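Local atomic coordinates of Cys-Gly metallodipeptidase DUG1 (Saccharomyces cerevisiae, PDB entry 4G1P), a protein that hydrolyses the dipeptide Cys-Gly as a zinc- or manganese-dependent M20-family peptidase and serves as the catalytic component of the glutathione-degrading complex. Residues 388-402 with 426-439. Sequence-based numbering, arbitrary orientation.
Sequences AYWVSDPFNAQFTAA and TLTFQDALNTSVLL
Thr426 sets its hydroxyl over one face of the Trp390 indole, with OG1 3.6 Å from CD2, while CD1 of Leu427, OE1 of Gln430 and the carbonyl oxygen of Val437 lie at the edge, near the ring plane. A chi1 of 171° carries the indole away from the backbone N, to where it meets both helix 426-433 and strand 437-439. Tryptophan suits this place because it pairs a broad apolar surface with one N-H: NE1 donates to Gln430 OE1 at 3.0 Å from well above the amide plane, which is turned 52° against the indole. Leu439 CD1 packs at 3.8 Å from Trp390 CZ3; the Leu439 side chain lies about 9 Å from a bound zinc ion. Phe399 is sandwiched, Leu438 CD1 making a CH-pi contact 3.6 Å from the ring centroid and Pro394 CA lying over the opposite face. Leu438 CD2 fits against Ala402, a small residue where helix 397-410 faces the strand. Three hydrogen bonds hold the buried Gln398 amide: NE2 to Ser436 OG (3.1 Å, 169°) and Val196 O, OE1 with Tyr471 OH. Apolar packing thus brings the segments together, while directional bonds from the Trp390 N-H and Gln398 amide fix both groups in orientation.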
# COMPACT_ATOMS: atom_id res chain seq x y z
N ALA A 388 -13.59 4.33 -23.74
CA ALA A 388 -14.90 3.95 -24.25
C ALA A 388 -15.02 2.47 -24.51
O ALA A 388 -14.03 1.80 -24.80
CB ALA A 388 -15.21 4.71 -25.51
N TYR A 389 -16.24 1.95 -24.41
CA TYR A 389 -16.52 0.61 -24.88
C TYR A 389 -16.64 0.62 -26.40
O TYR A 389 -16.74 1.69 -27.01
CB TYR A 389 -17.79 0.06 -24.24
CG TYR A 389 -19.04 0.87 -24.49
CD1 TYR A 389 -19.73 0.76 -25.70
CD2 TYR A 389 -19.55 1.70 -23.52
CE1 TYR A 389 -20.87 1.48 -25.94
CE2 TYR A 389 -20.70 2.43 -23.74
CZ TYR A 389 -21.35 2.31 -24.95
OH TYR A 389 -22.49 3.03 -25.19
N TRP A 390 -16.63 -0.55 -27.02
CA TRP A 390 -16.67 -0.61 -28.47
C TRP A 390 -17.31 -1.90 -28.90
O TRP A 390 -17.01 -2.96 -28.36
CB TRP A 390 -15.25 -0.49 -29.03
CG TRP A 390 -15.12 -0.76 -30.51
CD1 TRP A 390 -15.39 0.12 -31.53
CD2 TRP A 390 -14.64 -1.96 -31.13
NE1 TRP A 390 -15.13 -0.47 -32.75
CE2 TRP A 390 -14.67 -1.74 -32.53
CE3 TRP A 390 -14.20 -3.19 -30.64
CZ2 TRP A 390 -14.26 -2.72 -33.45
CZ3 TRP A 390 -13.81 -4.16 -31.55
CH2 TRP A 390 -13.84 -3.92 -32.94
N VAL A 391 -18.24 -1.81 -29.84
CA VAL A 391 -18.88 -2.99 -30.37
C VAL A 391 -18.95 -2.84 -31.88
O VAL A 391 -19.30 -1.78 -32.39
CB VAL A 391 -20.31 -3.22 -29.83
CG1 VAL A 391 -20.75 -4.64 -30.10
CG2 VAL A 391 -20.40 -2.94 -28.36
N SER A 392 -18.61 -3.90 -32.59
CA SER A 392 -18.68 -3.87 -34.03
C SER A 392 -19.27 -5.16 -34.56
O SER A 392 -19.34 -6.16 -33.85
CB SER A 392 -17.30 -3.67 -34.62
OG SER A 392 -17.21 -4.33 -35.87
N ASP A 393 -19.69 -5.11 -35.81
CA ASP A 393 -20.22 -6.28 -36.50
C ASP A 393 -19.05 -7.00 -37.12
O ASP A 393 -18.34 -6.43 -37.95
CB ASP A 393 -21.23 -5.86 -37.57
CG ASP A 393 -21.36 -6.89 -38.70
OD1 ASP A 393 -20.53 -6.84 -39.64
OD2 ASP A 393 -22.29 -7.73 -38.64
N PRO A 394 -18.86 -8.27 -36.74
CA PRO A 394 -17.75 -9.13 -37.17
C PRO A 394 -17.91 -9.74 -38.56
O PRO A 394 -17.47 -10.88 -38.79
CB PRO A 394 -17.79 -10.25 -36.14
CG PRO A 394 -19.24 -10.36 -35.79
CD PRO A 394 -19.76 -8.95 -35.80
N PHE A 395 -18.52 -9.03 -39.50
CA PHE A 395 -18.67 -9.64 -40.81
C PHE A 395 -17.96 -8.93 -41.95
O PHE A 395 -17.74 -9.54 -43.00
CB PHE A 395 -20.14 -9.94 -41.13
CG PHE A 395 -20.68 -11.07 -40.31
CD1 PHE A 395 -20.32 -12.37 -40.60
CD2 PHE A 395 -21.49 -10.83 -39.22
CE1 PHE A 395 -20.78 -13.41 -39.84
CE2 PHE A 395 -21.95 -11.88 -38.45
CZ PHE A 395 -21.59 -13.16 -38.76
N ASN A 396 -17.57 -7.68 -41.73
CA ASN A 396 -16.80 -6.90 -42.70
C ASN A 396 -15.44 -7.43 -43.17
O ASN A 396 -14.80 -8.27 -42.53
CB ASN A 396 -16.28 -5.61 -42.04
CG ASN A 396 -15.47 -5.89 -40.80
OD1 ASN A 396 -14.39 -6.49 -40.86
ND2 ASN A 396 -15.99 -5.47 -39.66
N ALA A 397 -15.01 -6.89 -44.31
CA ALA A 397 -13.86 -7.39 -45.06
C ALA A 397 -12.74 -7.88 -44.14
O ALA A 397 -12.19 -8.96 -44.36
CB ALA A 397 -13.34 -6.30 -46.00
N GLN A 398 -12.42 -7.09 -43.11
CA GLN A 398 -11.28 -7.39 -42.24
C GLN A 398 -11.42 -8.70 -41.49
O GLN A 398 -10.49 -9.51 -41.48
CB GLN A 398 -11.01 -6.25 -41.26
CG GLN A 398 -10.24 -5.08 -41.86
CD GLN A 398 -9.46 -4.32 -40.80
OE1 GLN A 398 -8.41 -4.77 -40.35
NE2 GLN A 398 -9.98 -3.17 -40.39
N PHE A 399 -12.57 -8.92 -40.88
CA PHE A 399 -12.82 -10.16 -40.14
C PHE A 399 -12.82 -11.37 -41.08
O PHE A 399 -12.35 -12.45 -40.72
CB PHE A 399 -14.13 -10.07 -39.35
CG PHE A 399 -14.02 -9.30 -38.06
CD1 PHE A 399 -13.54 -9.90 -36.91
CD2 PHE A 399 -14.40 -7.97 -37.99
CE1 PHE A 399 -13.42 -9.19 -35.71
CE2 PHE A 399 -14.31 -7.26 -36.80
CZ PHE A 399 -13.81 -7.88 -35.66
N THR A 400 -13.34 -11.20 -42.28
CA THR A 400 -13.32 -12.27 -43.26
C THR A 400 -11.89 -12.62 -43.61
O THR A 400 -11.49 -13.78 -43.55
CB THR A 400 -14.06 -11.86 -44.53
OG1 THR A 400 -15.38 -11.43 -44.18
CG2 THR A 400 -14.13 -13.02 -45.48
N ALA A 401 -11.12 -11.60 -43.96
CA ALA A 401 -9.69 -11.77 -44.22
C ALA A 401 -9.00 -12.44 -43.03
O ALA A 401 -8.25 -13.41 -43.21
CB ALA A 401 -9.04 -10.42 -44.52
N ALA A 402 -9.26 -11.94 -41.83
CA ALA A 402 -8.64 -12.46 -40.62
C ALA A 402 -9.11 -13.88 -40.34
O ALA A 402 -8.33 -14.71 -39.89
CB ALA A 402 -8.90 -11.56 -39.41
N THR A 426 -9.72 2.44 -29.50
CA THR A 426 -10.33 1.66 -30.55
C THR A 426 -11.51 2.43 -31.18
O THR A 426 -11.59 2.55 -32.40
CB THR A 426 -10.75 0.27 -30.05
OG1 THR A 426 -11.41 -0.45 -31.11
CG2 THR A 426 -11.71 0.40 -28.89
N LEU A 427 -12.38 3.00 -30.36
CA LEU A 427 -13.50 3.77 -30.86
C LEU A 427 -13.06 5.04 -31.56
O LEU A 427 -13.64 5.43 -32.57
CB LEU A 427 -14.45 4.12 -29.73
CG LEU A 427 -15.83 4.64 -30.13
CD1 LEU A 427 -16.47 3.78 -31.22
CD2 LEU A 427 -16.70 4.67 -28.90
N THR A 428 -12.03 5.69 -31.02
CA THR A 428 -11.49 6.88 -31.65
C THR A 428 -10.93 6.57 -33.04
O THR A 428 -11.09 7.37 -33.95
CB THR A 428 -10.42 7.57 -30.78
OG1 THR A 428 -11.02 8.05 -29.57
CG2 THR A 428 -9.82 8.76 -31.50
N PHE A 429 -10.32 5.41 -33.22
CA PHE A 429 -9.86 5.06 -34.56
C PHE A 429 -11.04 4.91 -35.52
O PHE A 429 -11.05 5.49 -36.63
CB PHE A 429 -9.01 3.79 -34.56
CG PHE A 429 -7.56 4.04 -34.20
CD1 PHE A 429 -6.78 4.88 -34.97
CD2 PHE A 429 -6.98 3.42 -33.10
CE1 PHE A 429 -5.45 5.10 -34.63
CE2 PHE A 429 -5.66 3.63 -32.78
CZ PHE A 429 -4.89 4.48 -33.54
N GLN A 430 -12.04 4.17 -35.07
CA GLN A 430 -13.19 3.90 -35.92
C GLN A 430 -13.88 5.17 -36.36
O GLN A 430 -14.06 5.39 -37.54
CB GLN A 430 -14.18 3.02 -35.19
CG GLN A 430 -15.45 2.82 -35.95
CD GLN A 430 -16.43 1.98 -35.17
OE1 GLN A 430 -16.39 0.75 -35.24
NE2 GLN A 430 -17.30 2.63 -34.40
N ASP A 431 -14.24 6.02 -35.41
CA ASP A 431 -14.98 7.24 -35.70
C ASP A 431 -14.16 8.33 -36.40
O ASP A 431 -14.62 8.91 -37.38
CB ASP A 431 -15.59 7.80 -34.42
CG ASP A 431 -16.72 6.93 -33.88
OD1 ASP A 431 -17.02 5.87 -34.49
OD2 ASP A 431 -17.31 7.31 -32.84
N ALA A 432 -12.96 8.60 -35.90
CA ALA A 432 -12.15 9.68 -36.46
C ALA A 432 -11.69 9.39 -37.89
O ALA A 432 -11.61 10.31 -38.71
CB ALA A 432 -10.95 9.96 -35.57
N LEU A 433 -11.39 8.13 -38.17
CA LEU A 433 -10.85 7.78 -39.48
C LEU A 433 -11.95 7.26 -40.39
O LEU A 433 -11.77 7.16 -41.60
CB LEU A 433 -9.73 6.74 -39.34
CG LEU A 433 -8.48 7.10 -38.53
CD1 LEU A 433 -7.36 6.07 -38.78
CD2 LEU A 433 -7.99 8.54 -38.79
N ASN A 434 -13.09 6.94 -39.78
CA ASN A 434 -14.20 6.28 -40.47
C ASN A 434 -13.78 5.07 -41.28
O ASN A 434 -13.92 5.04 -42.50
CB ASN A 434 -15.00 7.27 -41.32
CG ASN A 434 -15.68 8.34 -40.46
OD1 ASN A 434 -15.25 9.49 -40.43
ND2 ASN A 434 -16.75 7.95 -39.75
N THR A 435 -13.24 4.07 -40.58
CA THR A 435 -12.92 2.78 -41.17
C THR A 435 -13.36 1.72 -40.18
O THR A 435 -13.79 2.04 -39.07
CB THR A 435 -11.41 2.61 -41.37
OG1 THR A 435 -10.72 3.04 -40.19
CG2 THR A 435 -10.94 3.43 -42.56
N SER A 436 -13.25 0.46 -40.57
CA SER A 436 -13.50 -0.63 -39.66
C SER A 436 -12.26 -0.91 -38.82
O SER A 436 -11.14 -0.58 -39.21
CB SER A 436 -13.87 -1.89 -40.42
OG SER A 436 -12.81 -2.25 -41.29
N VAL A 437 -12.46 -1.50 -37.65
CA VAL A 437 -11.35 -1.92 -36.82
C VAL A 437 -11.47 -3.40 -36.56
O VAL A 437 -12.56 -3.89 -36.29
CB VAL A 437 -11.34 -1.18 -35.47
CG1 VAL A 437 -10.30 -1.78 -34.54
CG2 VAL A 437 -11.07 0.32 -35.68
N LEU A 438 -10.34 -4.10 -36.67
CA LEU A 438 -10.26 -5.51 -36.32
C LEU A 438 -9.33 -5.73 -35.11
O LEU A 438 -8.23 -5.17 -35.07
CB LEU A 438 -9.73 -6.28 -37.51
CG LEU A 438 -9.17 -7.66 -37.19
CD1 LEU A 438 -10.29 -8.63 -36.90
CD2 LEU A 438 -8.30 -8.15 -38.33
N LEU A 439 -9.76 -6.55 -34.15
CA LEU A 439 -8.86 -6.96 -33.07
C LEU A 439 -8.36 -8.38 -33.27
O LEU A 439 -9.14 -9.32 -33.30
CB LEU A 439 -9.56 -6.86 -31.72
CG LEU A 439 -10.14 -5.50 -31.38
CD1 LEU A 439 -10.62 -5.56 -29.96
CD2 LEU A 439 -9.11 -4.42 -31.57
O HOH W 1 -13.13 -3.87 -43.49